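Long-range contact in citrate lyase subunit beta-like protein (Mycobacterium tuberculosis H37Rv, PDB 6AS5), which binds magnesium and probably acts as a carbon-carbon lyase on acyl-CoA-type substrates, with a possible role in fatty acid biosynthesis: residues V70-A75 / T95-K100. Residues are numbered along the deposited sequence; the frame is centred on the assembly and turned at random. Where two conformers were deposited one is given.
With AAE (acetoacetic acid), chain F; COA (coenzyme A), chain E.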
# COMPACT_ATOMS: atom_id res chain seq x y z
N VAL A 70 -27.33 7.88 -10.49
CA VAL A 70 -27.04 6.65 -9.76
C VAL A 70 -27.71 6.75 -8.41
O VAL A 70 -27.77 7.84 -7.85
CB VAL A 70 -25.53 6.52 -9.53
CG1 VAL A 70 -25.22 5.32 -8.60
CG2 VAL A 70 -24.83 6.39 -10.87
N VAL A 71 -28.20 5.64 -7.88
CA VAL A 71 -28.83 5.64 -6.57
C VAL A 71 -28.00 4.84 -5.58
O VAL A 71 -27.83 3.63 -5.74
CB VAL A 71 -30.25 5.02 -6.58
CG1 VAL A 71 -30.83 5.01 -5.18
CG2 VAL A 71 -31.17 5.78 -7.54
N ARG A 72 -27.47 5.49 -4.56
CA ARG A 72 -26.78 4.76 -3.49
C ARG A 72 -27.80 4.11 -2.56
O ARG A 72 -28.53 4.80 -1.85
CB ARG A 72 -25.83 5.65 -2.69
CG ARG A 72 -25.01 4.85 -1.66
CD ARG A 72 -23.85 5.64 -1.07
NE ARG A 72 -24.31 6.48 0.03
CZ ARG A 72 -23.53 7.00 0.97
NH1 ARG A 72 -22.21 6.79 0.98
NH2 ARG A 72 -24.08 7.74 1.92
N ILE A 73 -27.85 2.79 -2.60
CA ILE A 73 -28.76 2.06 -1.73
C ILE A 73 -28.05 1.76 -0.41
O ILE A 73 -26.95 2.25 -0.18
CB ILE A 73 -29.27 0.75 -2.39
CG1 ILE A 73 -28.12 -0.23 -2.63
CG2 ILE A 73 -29.99 1.05 -3.70
CD1 ILE A 73 -28.55 -1.46 -3.42
N ASN A 74 -28.69 0.98 0.45
CA ASN A 74 -28.08 0.55 1.70
C ASN A 74 -27.27 -0.75 1.54
O ASN A 74 -27.34 -1.42 0.51
CB ASN A 74 -29.13 0.44 2.81
CG ASN A 74 -29.64 1.81 3.28
OD1 ASN A 74 -28.97 2.51 4.05
ND2 ASN A 74 -30.81 2.21 2.80
N ALA A 75 -26.49 -1.10 2.56
CA ALA A 75 -25.55 -2.21 2.45
C ALA A 75 -26.26 -3.57 2.44
O ALA A 75 -27.39 -3.68 2.90
CB ALA A 75 -24.54 -2.15 3.58
N THR A 95 -28.48 1.77 -12.39
CA THR A 95 -27.19 1.77 -11.73
C THR A 95 -27.34 2.17 -10.27
O THR A 95 -27.92 3.22 -9.96
CB THR A 95 -26.21 2.74 -12.42
OG1 THR A 95 -26.19 2.48 -13.82
CG2 THR A 95 -24.79 2.57 -11.84
N VAL A 96 -26.84 1.34 -9.38
CA VAL A 96 -26.89 1.65 -7.96
C VAL A 96 -25.48 1.69 -7.41
O VAL A 96 -24.56 1.13 -7.99
CB VAL A 96 -27.69 0.59 -7.19
CG1 VAL A 96 -29.16 0.64 -7.59
CG2 VAL A 96 -27.09 -0.78 -7.44
N MET A 97 -25.31 2.39 -6.29
CA MET A 97 -24.06 2.35 -5.56
C MET A 97 -24.25 1.53 -4.30
O MET A 97 -25.25 1.69 -3.61
CB MET A 97 -23.60 3.76 -5.18
CG MET A 97 -22.32 3.79 -4.35
SD MET A 97 -21.73 5.48 -4.06
CE MET A 97 -21.11 5.93 -5.68
N LEU A 98 -23.29 0.66 -4.00
CA LEU A 98 -23.40 -0.23 -2.85
C LEU A 98 -22.43 0.20 -1.74
O LEU A 98 -21.20 0.12 -1.88
CB LEU A 98 -23.17 -1.69 -3.24
CG LEU A 98 -23.05 -2.71 -2.09
CD1 LEU A 98 -24.33 -2.76 -1.29
CD2 LEU A 98 -22.72 -4.09 -2.62
N PRO A 99 -22.99 0.66 -0.62
CA PRO A 99 -22.10 1.12 0.44
C PRO A 99 -21.50 -0.08 1.19
O PRO A 99 -22.13 -1.14 1.25
CB PRO A 99 -23.04 1.92 1.34
CG PRO A 99 -24.37 1.26 1.16
CD PRO A 99 -24.41 0.72 -0.24
N LYS A 100 -20.29 0.10 1.72
CA LYS A 100 -19.66 -0.91 2.57
C LYS A 100 -19.54 -2.23 1.82
O LYS A 100 -19.85 -3.30 2.34
CB LYS A 100 -20.45 -1.06 3.87
CG LYS A 100 -20.47 0.22 4.70
CD LYS A 100 -21.46 0.19 5.83
CE LYS A 100 -21.49 1.54 6.56
NZ LYS A 100 -21.82 2.70 5.67
O1 AAE F . -16.00 7.98 3.69
C2 AAE F . -17.24 7.75 3.70
O3 AAE F . -17.68 6.79 4.38
C4 AAE F . -18.16 8.62 2.91
C5 AAE F . -18.96 8.06 1.77
O8 AAE F . -19.70 7.12 1.94
C9 AAE F . -18.85 8.67 0.42
N1A COA E . -27.39 18.78 -3.77
C2A COA E . -28.09 19.75 -4.38
N3A COA E . -28.01 21.04 -3.99
C4A COA E . -27.22 21.38 -2.95
C5A COA E . -26.47 20.40 -2.29
C6A COA E . -26.58 19.07 -2.73
N6A COA E . -25.79 18.01 -2.04
N7A COA E . -25.77 21.00 -1.30
C8A COA E . -26.07 22.32 -1.34
N9A COA E . -26.95 22.54 -2.33
C1B COA E . -27.49 23.82 -2.72
C2B COA E . -28.56 24.32 -1.86
O2B COA E . -29.78 23.91 -2.35
C3B COA E . -28.46 25.74 -2.04
O3B COA E . -29.05 26.03 -3.25
P3B COA E . -29.84 27.36 -3.41
O7A COA E . -29.18 28.44 -2.57
O8A COA E . -31.26 27.13 -2.96
O9A COA E . -29.81 27.80 -4.87
C4B COA E . -27.03 25.99 -2.14
O4B COA E . -26.47 24.76 -2.67
C5B COA E . -26.44 26.30 -0.85
O5B COA E . -26.50 25.37 0.15
P1A COA E . -25.64 25.50 1.44
O1A COA E . -26.30 26.47 2.35
O2A COA E . -24.25 25.94 1.10
O3A COA E . -25.54 24.12 2.14
P2A COA E . -26.72 23.54 3.00
O4A COA E . -26.55 23.91 4.45
O5A COA E . -28.03 24.01 2.44
O6A COA E . -26.66 22.00 2.93
CBP COA E . -25.53 19.86 3.09
CCP COA E . -25.44 21.38 3.16
CDP COA E . -26.74 19.38 3.89
CEP COA E . -24.26 19.19 3.57
CAP COA E . -25.70 19.55 1.59
OAP COA E . -24.59 20.10 0.96
C9P COA E . -25.71 18.07 1.29
O9P COA E . -26.73 17.39 1.45
N8P COA E . -24.47 17.49 0.86
C7P COA E . -24.34 16.06 0.56
C6P COA E . -24.77 15.11 1.65
C5P COA E . -24.76 13.66 1.24
O5P COA E . -25.43 13.26 0.29
N4P COA E . -23.95 12.74 1.99
C3P COA E . -23.98 11.38 1.56
C2P COA E . -22.65 10.87 1.04
S1P COA E . -21.20 11.65 1.73
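Strands 70-72 and 95-98 run parallel in register, Val71 beside Val96 and Arg72 beside Met97, their axes inclined at 30° and 4.3 Å apart at closest approach. They are the third and fourth strands of the TIM barrel of the HpcH/HpaI aldolase family, joined through helix 79-88 in a beta-alpha-beta crossover. Three backbone bonds stitch them together: Val71 N to Thr95 O, Met97 N to Val71 O (2.9 Å) and Ile73 N to Met97 O, the last carrying the pairing just past strand 70-72. Arg72 and Met97 share the barrel interior. The Arg72 chain leaves with CG anti to the backbone N (chi1 -174°) and its methylenes slant across Met97, CD lying 3.7 Å from SD; Ile40 of strand 38-42 touches both side chains. On the helix-facing side, Val96 CG1 meets CG2 of Ile73, from the loop just after the strand, at 4.0 Å, and both side chains touch Leu88 of helix 79-88. Leu98 CD1 lies 4.0 Å from Ala75 CA. Beyond the C-terminal ends of the strands, where TIM barrels place their active sites, the Pro99 ring presses against the 73-75 backbone, with CG 3.5 Å from Ala75 N. Lys100 NZ pairs with Glu44 and hydrogen-bonds to the magnesium ligand Asp146. Arg72, a substrate-binding residue, also forms a salt bridge from NE to Asp42, which would limit rotation of its guanidinium. Its NH2 comes 3.6 Å from coenzyme A C2P, over one guanidinium face, while at the edge and in plane NH1 makes a bent, weak hydrogen bond of 2.7 Å to the keto oxygen O8 of acetoacetic acid.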